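Local coordinates for MYB proto-oncogene protein (Mus musculus, PDB 1GVD) that probably binds specific DNA sites as a transcription regulator, the crystallised fragment being the second Myb repeat (R2), a small three-helix DNA-binding unit, at residues A[42-45]-A[46-50]; A[10-13]-A[14-18]. The protein carries 1 engineered substitution. All coordinates share one frame; numbering follows the deposited sequence. Where two conformers were deposited one is given.

Interaction 1 (A[42-45]-A[46-50]); sequences RERW and HNHLN. With SO4 (sulfate ion), chain D.
Trp-45 meets two neighbours differently. It directs the CD1 edge of its five-membered ring at the face of His-46 in a T-shaped pair, planes at 69°, while CB of Asn-50 sits over its six-membered ring, 3.6 Å from the centroid, as a CH-pi contact. In the conformer given for His-48, one of two, the guanidinium of Arg-44 lies flat on the imidazole one turn further along the helix, with group centres 3.8 Å apart and planes only 9° from parallel. A bend at chi2 (64°) turns the arginine chain alongside the histidine, and Arg-44 NE keeps its charge partner in Asp-11. Glu-43 and Asn-47 run side by side; ND2 of Asn-47 gives OE2 of Glu-43 only a weak, bent bond of 3.2 Å. The other carboxylate oxygen, OE1, is gripped side-on by NE and NH2 of Arg-42. That NH2 also donates to O3 of a sulfate at 2.7 Å, an ion probably left from crystallisation. The helix widens at its end: Arg-44 O keeps the ordinary i to i+4 bond from His-48 N but also accepts from Leu-49 N, and this i to i+5 bond, with that of Asn-50 N to Trp-45 O at 2.7 Å, marks a pi-type turn. Among the three helices, Arg-44, Trp-45 and Leu-49 face helix 8-21, whereas Arg-42 and His-46 touch Trp-26 of helix 26-30.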
loop_
_atom_site.group_PDB
_atom_site.type_symbol
_atom_site.label_atom_id
_atom_site.label_comp_id
_atom_site.label_asym_id
_atom_site.label_seq_id
_atom_site.Cartn_x
_atom_site.Cartn_y
_atom_site.Cartn_z
ATOM N N ARG A 42 -3.536 -2.750 2.236
ATOM C CA ARG A 42 -4.982 -2.809 2.055
ATOM C C ARG A 42 -5.675 -1.728 2.885
ATOM O O ARG A 42 -6.545 -1.007 2.391
ATOM C CB ARG A 42 -5.486 -4.187 2.479
ATOM C CG ARG A 42 -6.983 -4.396 2.349
ATOM C CD ARG A 42 -7.382 -5.689 3.047
ATOM N NE ARG A 42 -7.321 -5.528 4.498
ATOM C CZ ARG A 42 -7.174 -6.522 5.368
ATOM N NH1 ARG A 42 -7.064 -7.776 4.949
ATOM N NH2 ARG A 42 -7.145 -6.257 6.667
ATOM N N GLU A 43 -5.287 -1.621 4.151
ATOM C CA GLU A 43 -5.887 -0.635 5.034
ATOM C C GLU A 43 -5.562 0.806 4.644
ATOM O O GLU A 43 -6.424 1.683 4.717
ATOM C CB GLU A 43 -5.473 -0.917 6.479
ATOM C CG GLU A 43 -6.025 -2.238 6.996
ATOM C CD GLU A 43 -7.532 -2.329 6.835
ATOM O OE1 GLU A 43 -8.008 -3.214 6.092
ATOM O OE2 GLU A 43 -8.241 -1.507 7.446
ATOM N N ARG A 44 -4.332 1.054 4.205
ATOM C CA ARG A 44 -3.948 2.401 3.802
ATOM C C ARG A 44 -4.784 2.825 2.594
ATOM O O ARG A 44 -5.235 3.968 2.509
ATOM C CB ARG A 44 -2.456 2.443 3.455
ATOM C CG ARG A 44 -1.909 3.844 3.193
ATOM C CD ARG A 44 -1.994 4.717 4.429
ATOM N NE ARG A 44 -1.436 6.047 4.196
ATOM C CZ ARG A 44 -1.498 7.042 5.075
ATOM N NH1 ARG A 44 -2.094 6.857 6.246
ATOM N NH2 ARG A 44 -0.955 8.217 4.786
ATOM N N TRP A 45 -5.003 1.895 1.671
ATOM C CA TRP A 45 -5.792 2.185 0.487
ATOM C C TRP A 45 -7.259 2.470 0.818
ATOM O O TRP A 45 -7.792 3.504 0.433
ATOM C CB TRP A 45 -5.690 1.016 -0.504
ATOM C CG TRP A 45 -6.591 1.145 -1.694
ATOM C CD1 TRP A 45 -7.771 0.492 -1.903
ATOM C CD2 TRP A 45 -6.396 1.994 -2.832
ATOM N NE1 TRP A 45 -8.324 0.879 -3.100
ATOM C CE2 TRP A 45 -7.502 1.799 -3.692
ATOM C CE3 TRP A 45 -5.397 2.902 -3.209
ATOM C CZ2 TRP A 45 -7.634 2.480 -4.908
ATOM C CZ3 TRP A 45 -5.532 3.579 -4.421
ATOM C CH2 TRP A 45 -6.644 3.361 -5.252
ATOM N N HIS A 46 -7.912 1.570 1.542
ATOM C CA HIS A 46 -9.319 1.767 1.857
ATOM C C HIS A 46 -9.635 2.869 2.856
ATOM O O HIS A 46 -10.671 3.527 2.743
ATOM C CB HIS A 46 -9.939 0.458 2.349
ATOM C CG HIS A 46 -10.012 -0.601 1.297
ATOM N ND1 HIS A 46 -10.651 -0.407 0.091
ATOM C CD2 HIS A 46 -9.525 -1.864 1.267
ATOM C CE1 HIS A 46 -10.553 -1.506 -0.637
ATOM N NE2 HIS A 46 -9.874 -2.405 0.054
ATOM N N ASN A 47 -8.758 3.087 3.830
ATOM C CA ASN A 47 -9.029 4.104 4.841
ATOM C C ASN A 47 -8.523 5.503 4.550
ATOM O O ASN A 47 -9.101 6.485 5.025
ATOM C CB ASN A 47 -8.467 3.675 6.198
ATOM C CG ASN A 47 -9.214 2.505 6.795
ATOM O OD1 ASN A 47 -10.430 2.391 6.647
ATOM N ND2 ASN A 47 -8.493 1.638 7.493
ATOM N N HIS A 48 -7.459 5.611 3.767
ATOM C CA HIS A 48 -6.887 6.923 3.515
ATOM C C HIS A 48 -6.772 7.384 2.069
ATOM O O HIS A 48 -7.131 8.516 1.752
ATOM C CB HIS A 48 -5.519 6.987 4.205
ATOM C CG HIS A 48 -4.790 8.278 4.000
ATOM N ND1 HIS A 48 -4.191 8.615 2.806
ATOM C CD2 HIS A 48 -4.570 9.319 4.838
ATOM C CE1 HIS A 48 -3.633 9.808 2.916
ATOM N NE2 HIS A 48 -3.849 10.256 4.140
ATOM N N LEU A 49 -6.293 6.519 1.183
ATOM C CA LEU A 49 -6.111 6.927 -0.203
ATOM C C LEU A 49 -7.338 6.851 -1.103
ATOM O O LEU A 49 -7.481 7.663 -2.019
ATOM C CB LEU A 49 -4.961 6.132 -0.826
ATOM C CG LEU A 49 -3.627 6.260 -0.085
ATOM C CD1 LEU A 49 -2.596 5.353 -0.732
ATOM C CD2 LEU A 49 -3.158 7.708 -0.107
ATOM N N ASN A 50 -8.221 5.889 -0.852
ATOM C CA ASN A 50 -9.419 5.725 -1.675
ATOM C C ASN A 50 -10.625 5.402 -0.800
ATOM O O ASN A 50 -11.222 4.331 -0.920
ATOM C CB ASN A 50 -9.204 4.593 -2.688
ATOM C CG ASN A 50 -10.299 4.532 -3.738
ATOM O OD1 ASN A 50 -10.571 5.518 -4.419
ATOM N ND2 ASN A 50 -10.921 3.369 -3.883
HETATM S S SO4 D . -7.326 -8.320 10.119
HETATM O O1 SO4 D . -8.662 -8.236 10.738
HETATM O O2 SO4 D . -6.823 -9.704 10.216
HETATM O O3 SO4 D . -7.417 -7.935 8.700
HETATM O O4 SO4 D . -6.401 -7.409 10.819
#

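Interaction 2 (A[10-13]-A[14-18]); sequences EDQR and LIKLV. Engineered in segment 14-18: Leu-14 (natural residue Val). Unlike the reference sequence in segment 14-18: Lys-16 (reference Gln).
Four backbone hydrogen bonds join 10-13 to 14-18 as successive i to i+4 links: Leu-14 N to Glu-10 O (2.8 Å), Ile-15 N to Asp-11 O (3.0 Å), Lys-16 N to Gln-12 O (3.2 Å) and Leu-17 N to Arg-13 O (2.9 Å). All are fairly straight, between 154° and 162° at the hydrogen, as expected of a regular alpha-helix. A fifth link of the same kind, from Val-18 N to Leu-14 O, carries the ladder on within 14-18.

This is the first helix of the Myb repeat, whose three helices enclose a small hydrophobic core. Leu-14, an engineered residue in place of the natural valine, sends its branches inward onto Ile-29, Arg-44 and Leu-49, and Leu-17 packs on Ile-29 and Leu-33.

Van der Waals contacts across the segments are mostly those of side-chain carbons with carbonyl oxygens one turn back. CG1 of Ile-15 comes to 3.3 Å from Asp-11 O; with chi1 at -74° this branch stands beside its own backbone N, on the side facing the preceding turn. Leu-17 does likewise, its CG lying 3.4 Å from Arg-13 O. Lys-16 lays the first part of its chain over the preceding turn in the same manner, CG being 3.6 Å from Gln-12 O. Between side chains the contact is loose: Gln-12, bent at chi2, brings NE2 to 4.1 Å from CB of Ile-15, the two chains crossing at a slant.

Of the charged groups, the carboxylate of Glu-10 turns away from 14-18 and forms a salt bridge with Arg-36.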
loop_
_atom_site.group_PDB
_atom_site.type_symbol
_atom_site.label_atom_id
_atom_site.label_comp_id
_atom_site.label_asym_id
_atom_site.label_seq_id
_atom_site.Cartn_x
_atom_site.Cartn_y
_atom_site.Cartn_z
ATOM N N GLU A 10 5.744 6.800 0.185
ATOM C CA GLU A 10 5.119 5.483 0.211
ATOM C C GLU A 10 3.706 5.551 -0.350
ATOM O O GLU A 10 3.294 4.676 -1.105
ATOM C CB GLU A 10 5.040 4.942 1.633
ATOM C CG GLU A 10 6.325 4.382 2.179
ATOM C CD GLU A 10 6.107 3.741 3.528
ATOM O OE1 GLU A 10 5.822 4.476 4.494
ATOM O OE2 GLU A 10 6.202 2.500 3.617
ATOM N N ASP A 11 2.958 6.577 0.037
ATOM C CA ASP A 11 1.590 6.730 -0.449
ATOM C C ASP A 11 1.577 6.836 -1.969
ATOM O O ASP A 11 0.734 6.232 -2.636
ATOM C CB ASP A 11 0.928 7.981 0.146
ATOM C CG ASP A 11 0.463 7.788 1.579
ATOM O OD1 ASP A 11 0.248 6.635 2.006
ATOM O OD2 ASP A 11 0.291 8.810 2.281
ATOM N N GLN A 12 2.510 7.603 -2.526
ATOM C CA GLN A 12 2.566 7.757 -3.971
ATOM C C GLN A 12 2.890 6.427 -4.643
ATOM O O GLN A 12 2.302 6.084 -5.669
ATOM C CB GLN A 12 3.605 8.809 -4.361
ATOM C CG GLN A 12 3.589 9.144 -5.844
ATOM C CD GLN A 12 2.268 9.742 -6.291
ATOM O OE1 GLN A 12 1.931 10.872 -5.935
ATOM N NE2 GLN A 12 1.507 8.981 -7.067
ATOM N N ARG A 13 3.827 5.674 -4.074
ATOM C CA ARG A 13 4.178 4.375 -4.641
ATOM C C ARG A 13 2.994 3.412 -4.561
ATOM O O ARG A 13 2.743 2.651 -5.499
ATOM C CB ARG A 13 5.383 3.773 -3.911
ATOM C CG ARG A 13 6.671 4.569 -4.075
ATOM C CD ARG A 13 7.771 4.034 -3.166
ATOM N NE ARG A 13 8.139 2.655 -3.480
ATOM C CZ ARG A 13 8.809 2.286 -4.567
ATOM N NH1 ARG A 13 9.195 3.194 -5.453
ATOM N NH2 ARG A 13 9.094 1.007 -4.770
ATOM N N LEU A 14 2.258 3.450 -3.455
ATOM C CA LEU A 14 1.108 2.568 -3.298
ATOM C C LEU A 14 0.059 2.881 -4.358
ATOM O O LEU A 14 -0.549 1.972 -4.918
ATOM C CB LEU A 14 0.514 2.709 -1.893
ATOM C CG LEU A 14 -0.700 1.826 -1.583
ATOM C CD1 LEU A 14 -0.365 0.364 -1.822
ATOM C CD2 LEU A 14 -1.131 2.051 -0.144
ATOM N N ILE A 15 -0.151 4.161 -4.642
ATOM C CA ILE A 15 -1.116 4.555 -5.663
ATOM C C ILE A 15 -0.730 3.923 -7.003
ATOM O O ILE A 15 -1.575 3.352 -7.694
ATOM C CB ILE A 15 -1.171 6.096 -5.804
ATOM C CG1 ILE A 15 -1.910 6.687 -4.602
ATOM C CG2 ILE A 15 -1.858 6.492 -7.110
ATOM C CD1 ILE A 15 -1.879 8.204 -4.541
ATOM N N LYS A 16 0.549 4.009 -7.359
ATOM C CA LYS A 16 1.025 3.431 -8.612
ATOM C C LYS A 16 0.916 1.907 -8.635
ATOM O O LYS A 16 0.585 1.320 -9.668
ATOM C CB LYS A 16 2.474 3.852 -8.869
ATOM C CG LYS A 16 2.631 5.331 -9.175
ATOM C CD LYS A 16 4.074 5.681 -9.492
ATOM C CE LYS A 16 4.203 7.130 -9.932
ATOM N NZ LYS A 16 3.410 7.404 -11.163
ATOM N N LEU A 17 1.190 1.264 -7.505
ATOM C CA LEU A 17 1.107 -0.190 -7.439
ATOM C C LEU A 17 -0.335 -0.682 -7.560
ATOM O O LEU A 17 -0.594 -1.712 -8.179
ATOM C CB LEU A 17 1.756 -0.698 -6.148
ATOM C CG LEU A 17 3.285 -0.590 -6.172
ATOM C CD1 LEU A 17 3.842 -0.701 -4.761
ATOM C CD2 LEU A 17 3.860 -1.675 -7.075
ATOM N N VAL A 18 -1.279 0.050 -6.984
ATOM C CA VAL A 18 -2.677 -0.345 -7.090
ATOM C C VAL A 18 -3.137 -0.147 -8.536
ATOM O O VAL A 18 -3.953 -0.912 -9.050
ATOM C CB VAL A 18 -3.559 0.459 -6.109
ATOM C CG1 VAL A 18 -5.038 0.185 -6.378
ATOM C CG2 VAL A 18 -3.213 0.060 -4.680
#

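How the interactions relate
From the N terminus, the chain first forms interaction 2 within helix 8-21, passes through helix 26-30, and then forms interaction 1 at the C-terminal end of helix 38-49. Each is local to one helix, so neither closes a loop; they follow in series without nesting or crossing. Their centres lie 11 Å apart, yet the two helices touch directly. Arg-44 NE makes a 2.8 Å salt bridge to Asp-11 OD1, and Leu-49 CD1 meets CD2 of the engineered Leu-14 at 3.7 Å. Further along helix 8-21, Trp-45 CH2 packs on Val-18 CG1. These contacts tie the first and last helices of the repeat together.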